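Local coordinates for protein putative S-adenosylmethionine-dependent methyltransferase (Bacteroides thetaiotaomicron, PDB 1WYZ) that probably transfers methyl groups from S-adenosylmethionine to a substrate not yet identified, at residues V20-S23 with Y24-E27; G120-S123 with I124-S127; Q209-V213 with K214-G218. All blocks are in the same frame, centred on the assembly; numbering follows the deposited sequence.

Contact 1 of 3, residues V20-S23 with Y24-E27; sequences VLPS and YNTE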
loop_
_atom_site.group_PDB
_atom_site.type_symbol
_atom_site.label_atom_id
_atom_site.label_comp_id
_atom_site.label_asym_id
_atom_site.label_seq_id
_atom_site.Cartn_x
_atom_site.Cartn_y
_atom_site.Cartn_z
ATOM N N VAL A 20 11.754 8.895 0.247
ATOM C CA VAL A 20 10.699 7.907 0.401
ATOM C C VAL A 20 10.434 7.366 1.808
ATOM O O VAL A 20 9.542 6.537 1.986
ATOM C CB VAL A 20 10.964 6.736 -0.555
ATOM C CG1 VAL A 20 10.966 7.246 -2.006
ATOM C CG2 VAL A 20 12.302 6.080 -0.215
ATOM N N LEU A 21 11.175 7.845 2.808
ATOM C CA LEU A 21 10.986 7.376 4.184
ATOM C C LEU A 21 10.743 8.502 5.184
ATOM O O LEU A 21 11.390 9.536 5.127
ATOM C CB LEU A 21 12.204 6.573 4.635
ATOM C CG LEU A 21 12.523 5.347 3.780
ATOM C CD1 LEU A 21 13.907 4.843 4.111
ATOM C CD2 LEU A 21 11.473 4.262 4.006
ATOM N N PRO A 22 9.774 8.330 6.095
ATOM C CA PRO A 22 9.556 9.407 7.061
ATOM C C PRO A 22 10.757 9.446 8.022
ATOM O O PRO A 22 11.296 8.395 8.401
ATOM C CB PRO A 22 8.261 8.985 7.758
ATOM C CG PRO A 22 7.528 8.255 6.690
ATOM C CD PRO A 22 8.627 7.405 6.080
ATOM N N SER A 23 11.185 10.645 8.408
ATOM C CA SER A 23 12.326 10.772 9.309
ATOM C C SER A 23 12.045 10.148 10.679
ATOM O O SER A 23 12.968 9.847 11.432
ATOM C CB SER A 23 12.722 12.244 9.462
ATOM O OG SER A 23 11.664 13.023 9.991
ATOM N N TYR A 24 10.769 9.948 10.991
ATOM C CA TYR A 24 10.356 9.337 12.254
ATOM C C TYR A 24 10.962 7.939 12.326
ATOM O O TYR A 24 11.383 7.468 13.396
ATOM C CB TYR A 24 8.822 9.240 12.305
ATOM C CG TYR A 24 8.243 8.556 13.530
ATOM C CD1 TYR A 24 8.431 9.083 14.809
ATOM C CD2 TYR A 24 7.488 7.385 13.409
ATOM C CE1 TYR A 24 7.872 8.461 15.938
ATOM C CE2 TYR A 24 6.926 6.754 14.534
ATOM C CZ TYR A 24 7.122 7.298 15.794
ATOM O OH TYR A 24 6.565 6.690 16.907
ATOM N N ASN A 25 10.995 7.275 11.176
ATOM C CA ASN A 25 11.533 5.927 11.086
ATOM C C ASN A 25 12.980 5.859 11.551
ATOM O O ASN A 25 13.412 4.837 12.077
ATOM C CB ASN A 25 11.420 5.419 9.649
ATOM C CG ASN A 25 9.989 5.373 9.166
ATOM O OD1 ASN A 25 9.134 6.109 9.660
ATOM N ND2 ASN A 25 9.721 4.525 8.182
ATOM N N THR A 26 13.720 6.952 11.379
ATOM C CA THR A 26 15.120 6.976 11.789
ATOM C C THR A 26 15.212 7.055 13.314
ATOM O O THR A 26 16.126 6.498 13.925
ATOM C CB THR A 26 15.882 8.187 11.178
ATOM O OG1 THR A 26 15.491 8.364 9.815
ATOM C CG2 THR A 26 17.399 7.955 11.226
ATOM N N GLU A 27 14.262 7.752 13.927
ATOM C CA GLU A 27 14.252 7.894 15.377
ATOM C C GLU A 27 14.110 6.546 16.066
ATOM O O GLU A 27 14.852 6.237 16.999
ATOM C CB GLU A 27 13.106 8.806 15.827
ATOM C CG GLU A 27 13.295 10.280 15.505
ATOM C CD GLU A 27 12.083 11.100 15.907
ATOM O OE1 GLU A 27 11.636 10.959 17.068
ATOM O OE2 GLU A 27 11.579 11.879 15.062
#
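Pro22 and Asn25 meet across the opening turn of helix 24-29, where the loop that follows helix 17-20 bends into the new helix. The tight side lies here. Asn25 N donates to Pro22 O at 3.0 Å, with a bent N-H...O angle of 140°, the donor standing well above the carbonyl plane. One residue on, Thr26 N repeats the pattern with Ser23 O, also at 3.0 Å, so the turn starts with i to i+3 bonds. With chi1 at -60°, Asn25 sends CG back beside its own backbone N, which carries the amide slantwise across the proline ring: Asn25 OD1 sits 3.6 Å from Pro22 CB and Asn25 ND2 3.7 Å from Pro22 CD. The amide is fixed further by ND2, which is hydrogen-bonded to Val119 O. The second subunit adds Gln19, which packs on both Pro22 and Tyr24.

The other side is looser. Ser23 and Glu27 are exposed; the bond from CA to CB of Ser23 points away from the turn, although CB itself still touches Tyr24 N, and its OG makes no bond to Tyr24 N. Glu27 brings only its CG near, 4.1 Å from Ser23 O. That same carbonyl oxygen also takes a weak hydrogen bond from Thr26 OG1, 3.3 Å away.

Contact 2 of 3, residues G120-S123 with I124-S127; sequences GPSS and IILS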
loop_
_atom_site.group_PDB
_atom_site.type_symbol
_atom_site.label_atom_id
_atom_site.label_comp_id
_atom_site.label_asym_id
_atom_site.label_seq_id
_atom_site.Cartn_x
_atom_site.Cartn_y
_atom_site.Cartn_z
ATOM N N GLY A 120 6.231 3.596 4.268
ATOM C CA GLY A 120 7.317 3.406 3.337
ATOM C C GLY A 120 6.809 3.373 1.917
ATOM O O GLY A 120 5.598 3.323 1.689
ATOM N N PRO A 121 7.710 3.409 0.934
ATOM C CA PRO A 121 7.199 3.375 -0.429
ATOM C C PRO A 121 6.653 1.983 -0.738
ATOM O O PRO A 121 7.243 0.969 -0.353
ATOM C CB PRO A 121 8.430 3.733 -1.256
ATOM C CG PRO A 121 9.524 3.041 -0.510
ATOM C CD PRO A 121 9.181 3.336 0.956
ATOM N N SER A 122 5.497 1.949 -1.392
ATOM C CA SER A 122 4.860 0.702 -1.808
ATOM C C SER A 122 4.551 0.875 -3.281
ATOM O O SER A 122 3.732 1.725 -3.656
ATOM C CB SER A 122 3.549 0.449 -1.057
ATOM O OG SER A 122 2.801 -0.595 -1.681
ATOM N N SER A 123 5.212 0.088 -4.122
ATOM C CA SER A 123 4.974 0.180 -5.550
ATOM C C SER A 123 3.519 -0.176 -5.815
ATOM O O SER A 123 2.954 0.228 -6.821
ATOM C CB SER A 123 5.904 -0.771 -6.305
ATOM O OG SER A 123 5.800 -2.074 -5.791
ATOM N N ILE A 124 2.910 -0.928 -4.904
ATOM C CA ILE A 124 1.517 -1.295 -5.074
ATOM C C ILE A 124 0.564 -0.099 -4.951
ATOM O O ILE A 124 -0.193 0.159 -5.885
ATOM C CB ILE A 124 1.115 -2.417 -4.090
ATOM C CG1 ILE A 124 1.663 -3.750 -4.589
ATOM C CG2 ILE A 124 -0.411 -2.537 -3.997
ATOM C CD1 ILE A 124 3.165 -3.940 -4.395
ATOM N N ILE A 125 0.601 0.644 -3.836
ATOM C CA ILE A 125 -0.318 1.789 -3.699
ATOM C C ILE A 125 0.102 2.996 -4.540
ATOM O O ILE A 125 -0.749 3.737 -5.025
ATOM C CB ILE A 125 -0.494 2.277 -2.229
ATOM C CG1 ILE A 125 0.706 3.117 -1.813
ATOM C CG2 ILE A 125 -0.671 1.085 -1.285
ATOM C CD1 ILE A 125 0.484 3.994 -0.589
ATOM N N LEU A 126 1.408 3.203 -4.701
ATOM C CA LEU A 126 1.896 4.309 -5.516
ATOM C C LEU A 126 1.383 4.120 -6.946
ATOM O O LEU A 126 0.968 5.087 -7.603
ATOM C CB LEU A 126 3.429 4.357 -5.492
ATOM C CG LEU A 126 4.015 4.934 -4.193
ATOM C CD1 LEU A 126 5.522 4.676 -4.106
ATOM C CD2 LEU A 126 3.709 6.438 -4.119
ATOM N N SER A 127 1.397 2.871 -7.417
ATOM C CA SER A 127 0.917 2.545 -8.768
ATOM C C SER A 127 -0.560 2.829 -8.901
ATOM O O SER A 127 -0.984 3.504 -9.830
ATOM C CB SER A 127 1.163 1.070 -9.104
ATOM O OG SER A 127 2.506 0.872 -9.494
#
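Two serine torsions set up this N-terminal helix cap: Ser122 has OG swung opposite its backbone N (chi1 167°), facing Ile124 and Ile125, while Ser127 turns OG back beside its own N (chi1 -80°), toward Ser123. Ser122 is the N-cap of helix 123-131, just after the loop that leaves strand 115-117. Ser122 OG accepts two weak bonds, from Ile124 N at 3.2 Å and from Ile125 N at 3.3 Å; the second is the straighter. The hydroxyl supplies an acceptor to amides of the first turn, which have no preceding turn to bond to. The carbonyl of the same residue works too: Leu126 N reaches Ser122 O at 2.9 Å, almost head-on. Ser123 O has two donors, both from Ser127. Ser127 OG comes to 2.8 Å from Ser123 O, nearly along the C=O axis, and Ser127 N to 3.1 Å from the same oxygen, from above the carbonyl plane, so the hydroxyl is tied into its own helix.

Around the cap, Ser123 and Ser127 lie against Ile201 and Ile229, whereas Ser122 and Ile125 pack on Ile125 and Ser122 of the second subunit, respectively. Leu126 leans back over the loop, with Leu126 CD1 4.2 Å from Pro121 CB.

Contact 3 of 3, residues Q209-V213 with K214-G218; sequences QTRTV and KDWKG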
loop_
_atom_site.group_PDB
_atom_site.type_symbol
_atom_site.label_atom_id
_atom_site.label_comp_id
_atom_site.label_asym_id
_atom_site.label_seq_id
_atom_site.Cartn_x
_atom_site.Cartn_y
_atom_site.Cartn_z
ATOM N N GLN A 209 2.367 5.355 -16.988
ATOM C CA GLN A 209 1.395 5.851 -17.935
ATOM C C GLN A 209 0.281 4.833 -18.097
ATOM O O GLN A 209 0.525 3.627 -18.102
ATOM C CB GLN A 209 2.123 6.073 -19.260
ATOM C CG GLN A 209 1.344 6.774 -20.334
ATOM C CD GLN A 209 2.219 7.064 -21.539
ATOM O OE1 GLN A 209 2.777 6.149 -22.150
ATOM N NE2 GLN A 209 2.351 8.340 -21.881
ATOM N N THR A 210 -0.945 5.325 -18.213
ATOM C CA THR A 210 -2.098 4.457 -18.398
ATOM C C THR A 210 -2.542 4.561 -19.840
ATOM O O THR A 210 -2.464 5.620 -20.452
ATOM C CB THR A 210 -3.265 4.852 -17.494
ATOM O OG1 THR A 210 -2.935 4.526 -16.142
ATOM C CG2 THR A 210 -4.523 4.106 -17.892
ATOM N N ARG A 211 -3.036 3.459 -20.376
ATOM C CA ARG A 211 -3.453 3.460 -21.755
ATOM C C ARG A 211 -4.106 2.140 -22.114
ATOM O O ARG A 211 -3.704 1.081 -21.632
ATOM C CB ARG A 211 -2.217 3.712 -22.606
ATOM C CG ARG A 211 -2.320 3.335 -24.035
ATOM C CD ARG A 211 -0.937 3.427 -24.622
ATOM N NE ARG A 211 -0.393 4.767 -24.476
ATOM C CZ ARG A 211 0.851 5.097 -24.789
ATOM N NH1 ARG A 211 1.678 4.174 -25.262
ATOM N NH2 ARG A 211 1.265 6.349 -24.635
ATOM N N THR A 212 -5.125 2.216 -22.961
ATOM C CA THR A 212 -5.862 1.039 -23.396
ATOM C C THR A 212 -4.963 0.043 -24.147
ATOM O O THR A 212 -3.948 0.427 -24.745
ATOM C CB THR A 212 -7.049 1.454 -24.294
ATOM O OG1 THR A 212 -7.923 0.338 -24.470
ATOM C CG2 THR A 212 -6.559 1.923 -25.661
ATOM N N VAL A 213 -5.333 -1.236 -24.117
ATOM C CA VAL A 213 -4.547 -2.263 -24.803
ATOM C C VAL A 213 -4.406 -1.972 -26.301
ATOM O O VAL A 213 -3.347 -2.210 -26.887
ATOM C CB VAL A 213 -5.171 -3.656 -24.600
ATOM C CG1 VAL A 213 -4.490 -4.685 -25.496
ATOM C CG2 VAL A 213 -5.019 -4.064 -23.153
ATOM N N LYS A 214 -5.474 -1.458 -26.908
ATOM C CA LYS A 214 -5.465 -1.115 -28.324
ATOM C C LYS A 214 -4.415 -0.043 -28.598
ATOM O O LYS A 214 -3.685 -0.123 -29.579
ATOM C CB LYS A 214 -6.837 -0.592 -28.761
ATOM C CG LYS A 214 -6.913 -0.206 -30.237
ATOM C CD LYS A 214 -8.149 0.625 -30.546
ATOM C CE LYS A 214 -8.261 0.913 -32.034
ATOM N NZ LYS A 214 -8.472 -0.331 -32.841
ATOM N N ASP A 215 -4.345 0.961 -27.727
ATOM C CA ASP A 215 -3.382 2.050 -27.900
ATOM C C ASP A 215 -1.968 1.729 -27.430
ATOM O O ASP A 215 -1.054 2.518 -27.652
ATOM C CB ASP A 215 -3.880 3.337 -27.221
ATOM C CG ASP A 215 -4.996 4.024 -28.011
ATOM O OD1 ASP A 215 -4.766 4.365 -29.197
ATOM O OD2 ASP A 215 -6.099 4.224 -27.448
ATOM N N TRP A 216 -1.786 0.582 -26.784
ATOM C CA TRP A 216 -0.457 0.193 -26.336
ATOM C C TRP A 216 0.272 -0.486 -27.494
ATOM O O TRP A 216 1.494 -0.384 -27.618
ATOM C CB TRP A 216 -0.537 -0.760 -25.136
ATOM C CG TRP A 216 -0.405 -0.077 -23.788
ATOM C CD1 TRP A 216 -1.293 -0.123 -22.756
ATOM C CD2 TRP A 216 0.700 0.721 -23.330
ATOM N NE1 TRP A 216 -0.812 0.591 -21.679
ATOM C CE2 TRP A 216 0.409 1.121 -22.006
ATOM C CE3 TRP A 216 1.908 1.133 -23.909
ATOM C CZ2 TRP A 216 1.280 1.915 -21.249
ATOM C CZ3 TRP A 216 2.780 1.923 -23.157
ATOM C CH2 TRP A 216 2.460 2.305 -21.838
ATOM N N LYS A 217 -0.494 -1.163 -28.349
ATOM C CA LYS A 217 0.059 -1.870 -29.501
ATOM C C LYS A 217 1.249 -1.112 -30.049
ATOM O O LYS A 217 2.366 -1.628 -30.087
ATOM C CB LYS A 217 -1.007 -2.024 -30.585
ATOM C CG LYS A 217 -2.214 -2.851 -30.144
ATOM C CD LYS A 217 -1.817 -4.293 -29.819
ATOM C CE LYS A 217 -2.995 -5.098 -29.283
ATOM N NZ LYS A 217 -4.120 -5.197 -30.252
ATOM N N GLY A 218 1.008 0.122 -30.467
ATOM C CA GLY A 218 2.094 0.926 -30.979
ATOM C C GLY A 218 2.733 1.598 -29.788
ATOM O O GLY A 218 2.054 1.877 -28.800
#
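Arg211 lies over one face of the Trp216 indole, its aliphatic part and its charged end both used. Arg211 CD sits 3.6 Å from the centroid of the Trp216 five-membered ring, a CH-pi contact, and Arg211 CZ stands 4.3 Å from the centroid of the Trp216 six-membered ring, a cation-pi contact. A bend at chi3 (-59°) turns the end of the chain across the indole, bringing Arg211 NH1 to 3.3 Å from Trp216 CZ3. The guanidinium is not flat on the ring; the two planes are 51° apart. Its charge has no partner in the Asp215 carboxylate, since Arg211 NE and Asp215 OD1 are 6.4 Å apart.

The indole nitrogen is satisfied on the neighbouring strand: Trp216 NE1 hydrogen-bonds to Leu195 O, and backbone bonds of Gln209 with Ile197 and Arg211 with Leu195 pair the two strands. Arg211 O is also close, 2.9 Å from Trp216 NE1, but at a poor angle, and is no acceptor for it. Gln209 O approaches the ring in its plane.

All this happens where strand 207-212, outermost in the mixed sheet of this chain, runs straight into the short helix 213-216, so the tryptophan folds back over the strand it has just left. Thr212 OG1 has the carbonyl oxygens of Pro191 and Thr193 as its acceptors, which its single proton must share or choose between, while its CG2 faces Asp215.

The helix itself is poorly bonded. Val213 O receives two weak bonds, from Trp216 N at 3.2 Å and Lys217 N at 3.4 Å. Lys217, exposed and poorly ordered, runs its methylenes past this carbonyl, and Lys217 CE comes 4.1 Å from Val213 CG1. Val213 also packs on Leu186 of helix 178-188, and Arg211 on Lys112 of the second subunit.

Overall arrangement
The three contacts follow one another along the chain, each a local turn at the start of a helix. Contact 1 belongs to the half built on the parallel sheet; contact 2 leaves that sheet after strand 115-117 and enters helix 123-131, which packs on strand 228-233 of the mixed sheet; contact 3 ends the outer strand 207-212 of that second sheet. Contacts 1 and 2 have centres 16 Å apart and touch where Leu21 CD2 meets Pro121 CD at 3.9 Å. Contact 3 lies 22 Å from contact 2 and 37 Å from contact 1, centre to centre. All three reach the second subunit, so both halves contribute to the dimer.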